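Local structure of flagellar hook-associated protein (Burkholderia pseudomallei, 4UT1) at residues Phe121-Ala131 and Asp570-Val581; Gln321-Ser329 and Ser442-Val450. The protein probably serves as a structural component of the bacterial flagellum, at the junction between the hook and the filament. One frame throughout, in Å; residues are numbered along the deposited sequence.

From the N terminus, the chain first reaches Phe121-Ala131 at the end of helix 113-129, one half of interaction 1. It then runs through helices and a six-stranded sheet to the end of helix 287-322, where Gln321-Ser329 leads into a domain with a five-stranded sheet. Ser442-Val450 brings the chain back, and interaction 2 closes that loop. Further sheets follow before helix 572-579 docks on helix 113-129 and closes the far larger loop of interaction 1, with interaction 2 nested inside. The two contacts touch through Asn573, whose amide probably hydrogen-bonds both Gln321 and Ala445. Together they tie the roots of the two later sheet regions, 337-425 and 450-564, to one end of the helical bundle.

Interaction 1 of 2, residues Phe121-Ala131 and Asp570-Val581; sequences FTGLQTVANNA and DGRNALALSQLV
Ala128 and Ala574 face each other where helices 121-129 and 572-579 lie side by side, nearly antiparallel at 164°. With methyls as the whole of their side chains, these residues let the axes come within 7.6 Å: Ala574 CB rests 3.6 Å from Ala128 CA. Next to them Gly571, the N-cap of the second helix, has no side chain to hold Ala128 O off, and the carbonyl oxygen settles 3.7 Å from Gly571 CA. Ser578 does similar work one turn further along. Its CB presses to 3.2 Å from Phe121 O, while its hydroxyl, placed between backbone N and carbonyl carbon (chi1 77°), bonds back to Leu575 O at 2.7 Å. A small polar residue thus packs like an alanine, because its own helix satisfies its OG.

At the far end the Phe121 ring lies with one face over the peptide joining Leu580 to Val581. Val581 CB comes 3.5 Å from Phe121 CD2, and Leu580 CB touches Phe121 CE1. Leu124 continues this buried side, its CD1 against Leu577 CB, while beyond it Leu124 and Val127 also touch Ala140 of helix 134-193.

The solvent side is looser. Here Leu575 and Gln125 are exposed; of each side chain only CB comes close to the partner helix, Leu575 CB lying 4.1 Å from Ala128 CB. Gln125 carries its amide outward on an extended chain.

At the N-terminal end of helix 572-579, Asp570 and Arg572 form a salt bridge and turn to the 442-450 loop: Asp570 OD1 accepts Arg572 N in an Asx turn and also Ser448 N, and Arg572 NH2 reaches Val450 O.

The helices are therefore held together by shape and apolar burial, with small residues setting their spacing, while Ser578 OG, Asp570 and Arg572 find polar partners elsewhere.

Interaction 2 of 2, residues Gln321-Ser329 and Ser442-Val450; sequences QNALGVDMS and SAIAAASPV. With EDO (1,2-ethanediol), chain K.
Asn322 reaches across from the last turn of helix 287-322 to grip the backbone of residues 443-445 with its amide. Its CB stands clear of that segment, and CG stands opposite the backbone N (chi1 -155°), which swings the amide across to residues 443-445. CG lies 3.7 Å from Ala445 N. Beyond it the tip divides the work: OD1 accepts Ala445 N at 2.9 Å, the N-H pointing nearly straight in (165°), and ND2 gives a longer bond of 3.2 Å to Ala443 O, which lies in the amide plane. ND2 also bonds Gly334 O, so both ends of this buried amide are occupied. An asparagine suits the place because one short side chain can serve as donor and acceptor to a loop backbone.

After a type I turn from Asn322 to Gly325, Val326 pairs with Ala447 in a single antiparallel hydrogen-bonded bridge. Val326 N donates to Ala447 O at 2.9 Å; the return bond from Ala447 N to Val326 O is weak, and that oxygen also accepts a water which links it to Ala446 N. Gly325, lacking a side chain, fits its CA 3.1 Å from Ala447 O. The two methyls of Val326 divide between neighbours, CG2 on Ala447 CB and CG1 against Pro449 and a 1,2-ethanediol, probably from the crystallisation liquor. Pro449 also lays its CD 3.1 Å from Leu324 O. Asp327 OD1 accepts Ser329 N in an Asx turn and also Asn331 N.

Around this junction, Ile444 touches Ala140 and Met141 of helix 134-193, Ala446 shares a backbone hydrogen bond with Ala574 of helix 572-579, and Leu324 and Pro449 both rest on Tyr473 of strand 473-474, Pro449 immediately before strand 450-454 begins.

Interaction 1 of 2, residues Phe121-Ala131 and Asp570-Val581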
loop_
_atom_site.group_PDB
_atom_site.type_symbol
_atom_site.label_atom_id
_atom_site.label_comp_id
_atom_site.label_asym_id
_atom_site.label_seq_id
_atom_site.Cartn_x
_atom_site.Cartn_y
_atom_site.Cartn_z
ATOM N N PHE A 121 -3.005 -12.908 15.545
ATOM C CA PHE A 121 -4.432 -13.102 15.758
ATOM C C PHE A 121 -4.734 -14.348 16.606
ATOM O O PHE A 121 -5.636 -14.307 17.430
ATOM C CB PHE A 121 -5.168 -13.152 14.413
ATOM C CG PHE A 121 -5.232 -11.812 13.714
ATOM C CD1 PHE A 121 -5.796 -10.711 14.349
ATOM C CD2 PHE A 121 -4.716 -11.650 12.438
ATOM C CE1 PHE A 121 -5.842 -9.476 13.721
ATOM C CE2 PHE A 121 -4.765 -10.420 11.797
ATOM C CZ PHE A 121 -5.328 -9.329 12.445
ATOM N N THR A 122 -3.982 -15.439 16.457
ATOM C CA THR A 122 -4.283 -16.591 17.314
ATOM C C THR A 122 -3.876 -16.301 18.760
ATOM O O THR A 122 -4.493 -16.800 19.701
ATOM C CB THR A 122 -3.631 -17.898 16.814
ATOM O OG1 THR A 122 -2.203 -17.819 16.905
ATOM C CG2 THR A 122 -4.041 -18.167 15.367
ATOM N N GLY A 123 -2.868 -15.464 18.941
ATOM C CA GLY A 123 -2.496 -15.012 20.269
ATOM C C GLY A 123 -3.651 -14.327 20.989
ATOM O O GLY A 123 -3.826 -14.482 22.196
ATOM N N LEU A 124 -4.442 -13.569 20.239
ATOM C CA LEU A 124 -5.564 -12.826 20.805
ATOM C C LEU A 124 -6.716 -13.764 21.145
ATOM O O LEU A 124 -7.543 -13.469 22.001
ATOM C CB LEU A 124 -6.008 -11.729 19.833
ATOM C CG LEU A 124 -4.944 -10.645 19.593
ATOM C CD1 LEU A 124 -5.444 -9.574 18.611
ATOM C CD2 LEU A 124 -4.562 -9.982 20.901
ATOM N N GLN A 125 -6.774 -14.902 20.467
ATOM C CA GLN A 125 -7.756 -15.921 20.819
ATOM C C GLN A 125 -7.450 -16.505 22.202
ATOM O O GLN A 125 -8.361 -16.805 22.990
ATOM C CB GLN A 125 -7.787 -17.016 19.752
ATOM C CG GLN A 125 -8.692 -18.180 20.116
ATOM C CD GLN A 125 -9.107 -18.978 18.902
ATOM O OE1 GLN A 125 -8.368 -19.062 17.918
ATOM N NE2 GLN A 125 -10.300 -19.557 18.955
ATOM N N THR A 126 -6.161 -16.670 22.496
ATOM C CA THR A 126 -5.730 -17.115 23.816
ATOM C C THR A 126 -6.153 -16.102 24.864
ATOM O O THR A 126 -6.634 -16.466 25.936
ATOM C CB THR A 126 -4.200 -17.325 23.858
ATOM O OG1 THR A 126 -3.861 -18.354 22.928
ATOM C CG2 THR A 126 -3.741 -17.722 25.235
ATOM N N VAL A 127 -6.004 -14.823 24.542
ATOM C CA VAL A 127 -6.435 -13.785 25.461
ATOM C C VAL A 127 -7.955 -13.883 25.636
ATOM O O VAL A 127 -8.469 -13.689 26.732
ATOM C CB VAL A 127 -6.048 -12.369 24.971
ATOM C CG1 VAL A 127 -6.762 -11.315 25.794
ATOM C CG2 VAL A 127 -4.512 -12.170 25.020
ATOM N N ALA A 128 -8.658 -14.215 24.561
ATOM C CA ALA A 128 -10.122 -14.231 24.599
ATOM C C ALA A 128 -10.633 -15.232 25.634
ATOM O O ALA A 128 -11.703 -15.033 26.223
ATOM C CB ALA A 128 -10.687 -14.559 23.225
ATOM N N ASN A 129 -9.868 -16.301 25.852
ATOM C CA ASN A 129 -10.256 -17.358 26.793
ATOM C C ASN A 129 -9.631 -17.183 28.171
ATOM O O ASN A 129 -9.935 -17.937 29.101
ATOM C CB ASN A 129 -9.867 -18.728 26.239
ATOM C CG ASN A 129 -10.675 -19.116 25.026
ATOM O OD1 ASN A 129 -11.878 -18.866 24.967
ATOM N ND2 ASN A 129 -10.024 -19.723 24.052
ATOM N N ASN A 130 -8.739 -16.202 28.281
ATOM C CA ASN A 130 -8.026 -15.917 29.520
ATOM C C ASN A 130 -7.867 -14.415 29.653
ATOM O O ASN A 130 -6.743 -13.905 29.757
ATOM C CB ASN A 130 -6.636 -16.584 29.548
ATOM C CG ASN A 130 -6.685 -18.075 29.275
ATOM O OD1 ASN A 130 -6.814 -18.884 30.198
ATOM N ND2 ASN A 130 -6.588 -18.445 28.005
ATOM N N ALA A 131 -8.985 -13.704 29.628
ATOM C CA ALA A 131 -8.962 -12.267 29.382
ATOM C C ALA A 131 -8.253 -11.472 30.476
ATOM O O ALA A 131 -7.700 -10.414 30.207
ATOM C CB ALA A 131 -10.394 -11.752 29.189
ATOM N N ASP A 570 -14.259 -10.539 30.779
ATOM C CA ASP A 570 -14.943 -10.811 29.528
ATOM C C ASP A 570 -13.946 -10.776 28.368
ATOM O O ASP A 570 -13.026 -9.952 28.359
ATOM C CB ASP A 570 -16.061 -9.796 29.317
ATOM C CG ASP A 570 -16.815 -10.020 28.032
ATOM O OD1 ASP A 570 -16.338 -9.564 26.993
ATOM O OD2 ASP A 570 -17.887 -10.653 28.056
ATOM N N GLY A 571 -14.111 -11.667 27.392
ATOM C CA GLY A 571 -13.190 -11.685 26.264
ATOM C C GLY A 571 -13.837 -11.610 24.896
ATOM O O GLY A 571 -13.236 -12.006 23.904
ATOM N N ARG A 572 -15.067 -11.099 24.838
ATOM C CA ARG A 572 -15.775 -11.015 23.570
ATOM C C ARG A 572 -15.031 -10.161 22.540
ATOM O O ARG A 572 -15.021 -10.473 21.342
ATOM C CB ARG A 572 -17.181 -10.455 23.781
ATOM C CG ARG A 572 -18.153 -11.492 24.341
ATOM C CD ARG A 572 -19.493 -10.835 24.596
ATOM N NE ARG A 572 -19.477 -10.145 25.876
ATOM C CZ ARG A 572 -20.267 -9.131 26.201
ATOM N NH1 ARG A 572 -21.138 -8.641 25.318
ATOM N NH2 ARG A 572 -20.159 -8.586 27.405
ATOM N N ASN A 573 -14.399 -9.092 22.987
ATOM C CA ASN A 573 -13.720 -8.259 21.993
ATOM C C ASN A 573 -12.388 -8.843 21.548
ATOM O O ASN A 573 -11.967 -8.619 20.408
ATOM C CB ASN A 573 -13.502 -6.836 22.490
ATOM C CG ASN A 573 -13.261 -5.879 21.337
ATOM O OD1 ASN A 573 -14.105 -5.763 20.438
ATOM N ND2 ASN A 573 -12.092 -5.227 21.322
ATOM N N ALA A 574 -11.717 -9.560 22.442
ATOM C CA ALA A 574 -10.502 -10.260 22.066
ATOM C C ALA A 574 -10.858 -11.314 21.021
ATOM O O ALA A 574 -10.132 -11.505 20.057
ATOM C CB ALA A 574 -9.825 -10.897 23.282
ATOM N N LEU A 575 -11.995 -11.981 21.208
ATOM C CA LEU A 575 -12.468 -12.953 20.229
ATOM C C LEU A 575 -12.679 -12.268 18.880
ATOM O O LEU A 575 -12.276 -12.794 17.838
ATOM C CB LEU A 575 -13.767 -13.635 20.700
ATOM C CG LEU A 575 -14.350 -14.647 19.701
ATOM C CD1 LEU A 575 -13.361 -15.762 19.471
ATOM C CD2 LEU A 575 -15.679 -15.229 20.177
ATOM N N ALA A 576 -13.302 -11.091 18.901
ATOM C CA ALA A 576 -13.538 -10.334 17.679
ATOM C C ALA A 576 -12.201 -9.913 17.036
ATOM O O ALA A 576 -12.018 -10.022 15.814
ATOM C CB ALA A 576 -14.411 -9.120 17.965
ATOM N N LEU A 577 -11.271 -9.442 17.860
ATOM C CA LEU A 577 -9.935 -9.098 17.365
ATOM C C LEU A 577 -9.304 -10.277 16.639
ATOM O O LEU A 577 -8.783 -10.114 15.535
ATOM C CB LEU A 577 -9.021 -8.651 18.511
ATOM C CG LEU A 577 -9.204 -7.224 19.016
ATOM C CD1 LEU A 577 -8.690 -7.113 20.439
ATOM C CD2 LEU A 577 -8.479 -6.226 18.084
ATOM N N SER A 578 -9.348 -11.459 17.267
ATOM C CA SER A 578 -8.731 -12.664 16.715
ATOM C C SER A 578 -9.341 -13.067 15.373
ATOM O O SER A 578 -8.653 -13.600 14.509
ATOM C CB SER A 578 -8.838 -13.842 17.700
ATOM O OG SER A 578 -10.150 -14.388 17.690
ATOM N N GLN A 579 -10.633 -12.812 15.196
ATOM C CA GLN A 579 -11.297 -13.197 13.955
ATOM C C GLN A 579 -11.028 -12.227 12.790
ATOM O O GLN A 579 -11.411 -12.497 11.650
ATOM C CB GLN A 579 -12.801 -13.335 14.202
ATOM C CG GLN A 579 -13.158 -14.526 15.103
ATOM C CD GLN A 579 -14.615 -14.485 15.555
ATOM O OE1 GLN A 579 -15.283 -13.453 15.444
ATOM N NE2 GLN A 579 -15.110 -15.607 16.072
ATOM N N LEU A 580 -10.362 -11.111 13.064
ATOM C CA LEU A 580 -9.950 -10.201 11.992
ATOM C C LEU A 580 -9.058 -10.874 10.949
ATOM O O LEU A 580 -8.925 -10.382 9.822
ATOM C CB LEU A 580 -9.222 -8.988 12.569
ATOM C CG LEU A 580 -10.116 -8.032 13.347
ATOM C CD1 LEU A 580 -9.293 -6.923 13.997
ATOM C CD2 LEU A 580 -11.169 -7.451 12.422
ATOM N N VAL A 581 -8.439 -11.987 11.332
ATOM C CA VAL A 581 -7.634 -12.774 10.409
ATOM C C VAL A 581 -8.435 -13.256 9.199
ATOM O O VAL A 581 -7.859 -13.559 8.157
ATOM C CB VAL A 581 -7.016 -13.996 11.103
ATOM C CG1 VAL A 581 -8.073 -15.069 11.345
ATOM C CG2 VAL A 581 -5.878 -14.561 10.256
#

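Interaction 2 of 2, residues Gln321-Ser329 and Ser442-Val450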
loop_
_atom_site.group_PDB
_atom_site.type_symbol
_atom_site.label_atom_id
_atom_site.label_comp_id
_atom_site.label_asym_id
_atom_site.label_seq_id
_atom_site.Cartn_x
_atom_site.Cartn_y
_atom_site.Cartn_z
ATOM N N GLN A 321 -10.949 -2.273 15.945
ATOM C CA GLN A 321 -11.596 -3.294 16.770
ATOM C C GLN A 321 -11.232 -3.128 18.246
ATOM O O GLN A 321 -12.064 -3.354 19.112
ATOM C CB GLN A 321 -11.230 -4.709 16.295
ATOM C CG GLN A 321 -12.117 -5.822 16.876
ATOM C CD GLN A 321 -13.602 -5.631 16.545
ATOM O OE1 GLN A 321 -13.966 -5.431 15.390
ATOM N NE2 GLN A 321 -14.458 -5.692 17.565
ATOM N N ASN A 322 -9.997 -2.744 18.545
ATOM C CA ASN A 322 -9.648 -2.523 19.942
ATOM C C ASN A 322 -10.457 -1.374 20.559
ATOM O O ASN A 322 -10.859 -1.442 21.734
ATOM C CB ASN A 322 -8.141 -2.283 20.095
ATOM C CG ASN A 322 -7.651 -2.650 21.471
ATOM O OD1 ASN A 322 -7.831 -3.791 21.920
ATOM N ND2 ASN A 322 -7.046 -1.691 22.164
ATOM N N ALA A 323 -10.732 -0.348 19.745
ATOM C CA ALA A 323 -11.524 0.803 20.146
ATOM C C ALA A 323 -12.981 0.427 20.433
ATOM O O ALA A 323 -13.726 1.242 20.960
ATOM C CB ALA A 323 -11.464 1.896 19.065
ATOM N N LEU A 324 -13.383 -0.792 20.066
ATOM C CA LEU A 324 -14.735 -1.286 20.377
ATOM C C LEU A 324 -14.781 -2.111 21.668
ATOM O O LEU A 324 -15.839 -2.594 22.052
ATOM C CB LEU A 324 -15.285 -2.135 19.224
ATOM C CG LEU A 324 -15.524 -1.401 17.905
ATOM C CD1 LEU A 324 -16.071 -2.343 16.842
ATOM C CD2 LEU A 324 -16.462 -0.228 18.129
ATOM N N GLY A 325 -13.641 -2.301 22.328
ATOM C CA GLY A 325 -13.634 -3.033 23.585
ATOM C C GLY A 325 -13.293 -2.135 24.763
ATOM O O GLY A 325 -13.078 -0.936 24.593
ATOM N N VAL A 326 -13.246 -2.715 25.962
ATOM C CA VAL A 326 -12.746 -1.999 27.140
ATOM C C VAL A 326 -11.571 -2.770 27.748
ATOM O O VAL A 326 -11.501 -3.995 27.649
ATOM C CB VAL A 326 -13.844 -1.790 28.210
ATOM C CG1 VAL A 326 -14.996 -0.971 27.628
ATOM C CG2 VAL A 326 -14.346 -3.127 28.732
ATOM N N ASP A 327 -10.657 -2.035 28.371
ATOM C CA ASP A 327 -9.437 -2.619 28.916
ATOM C C ASP A 327 -9.690 -3.152 30.319
ATOM O O ASP A 327 -10.840 -3.278 30.736
ATOM C CB ASP A 327 -8.296 -1.592 28.915
ATOM C CG ASP A 327 -8.563 -0.389 29.822
ATOM O OD1 ASP A 327 -9.414 -0.458 30.728
ATOM O OD2 ASP A 327 -7.886 0.639 29.635
ATOM N N MET A 328 -8.619 -3.449 31.045
ATOM C CA MET A 328 -8.745 -4.028 32.381
ATOM C C MET A 328 -9.420 -3.056 33.350
ATOM O O MET A 328 -9.998 -3.469 34.356
ATOM C CB MET A 328 -7.368 -4.447 32.912
ATOM C CG MET A 328 -6.753 -5.665 32.216
ATOM S SD MET A 328 -7.581 -7.237 32.606
ATOM C CE MET A 328 -7.660 -7.203 34.398
ATOM N N SER A 329 -9.361 -1.766 33.030
ATOM C CA SER A 329 -9.966 -0.736 33.875
ATOM C C SER A 329 -11.365 -0.333 33.415
ATOM O O SER A 329 -11.950 0.605 33.950
ATOM C CB SER A 329 -9.069 0.508 33.913
ATOM O OG SER A 329 -7.738 0.156 34.246
ATOM N N SER A 442 -1.998 -4.786 29.150
ATOM C CA SER A 442 -3.275 -4.334 29.698
ATOM C C SER A 442 -4.057 -3.470 28.706
ATOM O O SER A 442 -5.274 -3.286 28.855
ATOM C CB SER A 442 -3.048 -3.557 30.999
ATOM O OG SER A 442 -2.466 -4.402 31.988
ATOM N N ALA A 443 -3.366 -2.937 27.702
ATOM C CA ALA A 443 -4.024 -2.076 26.718
ATOM C C ALA A 443 -4.902 -2.854 25.739
ATOM O O ALA A 443 -5.709 -2.260 25.023
ATOM C CB ALA A 443 -2.978 -1.253 25.943
ATOM N N ILE A 444 -4.728 -4.170 25.677
ATOM C CA ILE A 444 -5.605 -4.987 24.846
ATOM C C ILE A 444 -7.014 -4.955 25.459
ATOM O O ILE A 444 -7.206 -5.318 26.614
ATOM C CB ILE A 444 -5.084 -6.434 24.720
ATOM C CG1 ILE A 444 -3.707 -6.436 24.044
ATOM C CG2 ILE A 444 -6.062 -7.302 23.921
ATOM C CD1 ILE A 444 -2.973 -7.745 24.165
ATOM N N ALA A 445 -7.980 -4.471 24.692
ATOM C CA ALA A 445 -9.345 -4.331 25.188
ATOM C C ALA A 445 -10.132 -5.603 24.891
ATOM O O ALA A 445 -10.827 -5.686 23.887
ATOM C CB ALA A 445 -10.016 -3.115 24.560
ATOM N N ALA A 446 -10.014 -6.594 25.770
ATOM C CA ALA A 446 -10.582 -7.912 25.515
ATOM C C ALA A 446 -12.087 -7.974 25.753
ATOM O O ALA A 446 -12.766 -8.822 25.193
ATOM C CB ALA A 446 -9.882 -8.959 26.378
ATOM N N ALA A 447 -12.594 -7.077 26.578
ATOM C CA ALA A 447 -13.999 -7.131 26.985
ATOM C C ALA A 447 -14.907 -6.299 26.087
ATOM O O ALA A 447 -14.492 -5.276 25.552
ATOM C CB ALA A 447 -14.123 -6.670 28.414
ATOM N N SER A 448 -16.152 -6.738 25.928
ATOM C CA SER A 448 -17.196 -5.890 25.328
ATOM C C SER A 448 -17.576 -4.772 26.299
ATOM O O SER A 448 -17.598 -4.987 27.508
ATOM C CB SER A 448 -18.436 -6.711 24.971
ATOM O OG SER A 448 -19.486 -5.866 24.514
ATOM N N PRO A 449 -17.872 -3.573 25.781
ATOM C CA PRO A 449 -18.314 -2.468 26.647
ATOM C C PRO A 449 -19.746 -2.675 27.171
ATOM O O PRO A 449 -20.136 -2.090 28.177
ATOM C CB PRO A 449 -18.268 -1.243 25.729
ATOM C CG PRO A 449 -17.577 -1.687 24.469
ATOM C CD PRO A 449 -17.736 -3.165 24.374
ATOM N N VAL A 450 -20.506 -3.506 26.477
ATOM C CA VAL A 450 -21.928 -3.676 26.794
ATOM C C VAL A 450 -22.247 -5.050 27.378
ATOM O O VAL A 450 -21.591 -6.044 27.080
ATOM C CB VAL A 450 -22.782 -3.469 25.540
ATOM C CG1 VAL A 450 -22.623 -4.649 24.601
ATOM C CG2 VAL A 450 -24.264 -3.245 25.911
HETATM C C1 EDO K . -18.611 0.506 30.014
HETATM O O1 EDO K . -19.051 0.121 28.709
HETATM C C2 EDO K . -17.182 0.033 30.235
HETATM O O2 EDO K . -16.780 0.369 31.568
HETATM O O HOH W 1 -9.776 -6.123 28.744
#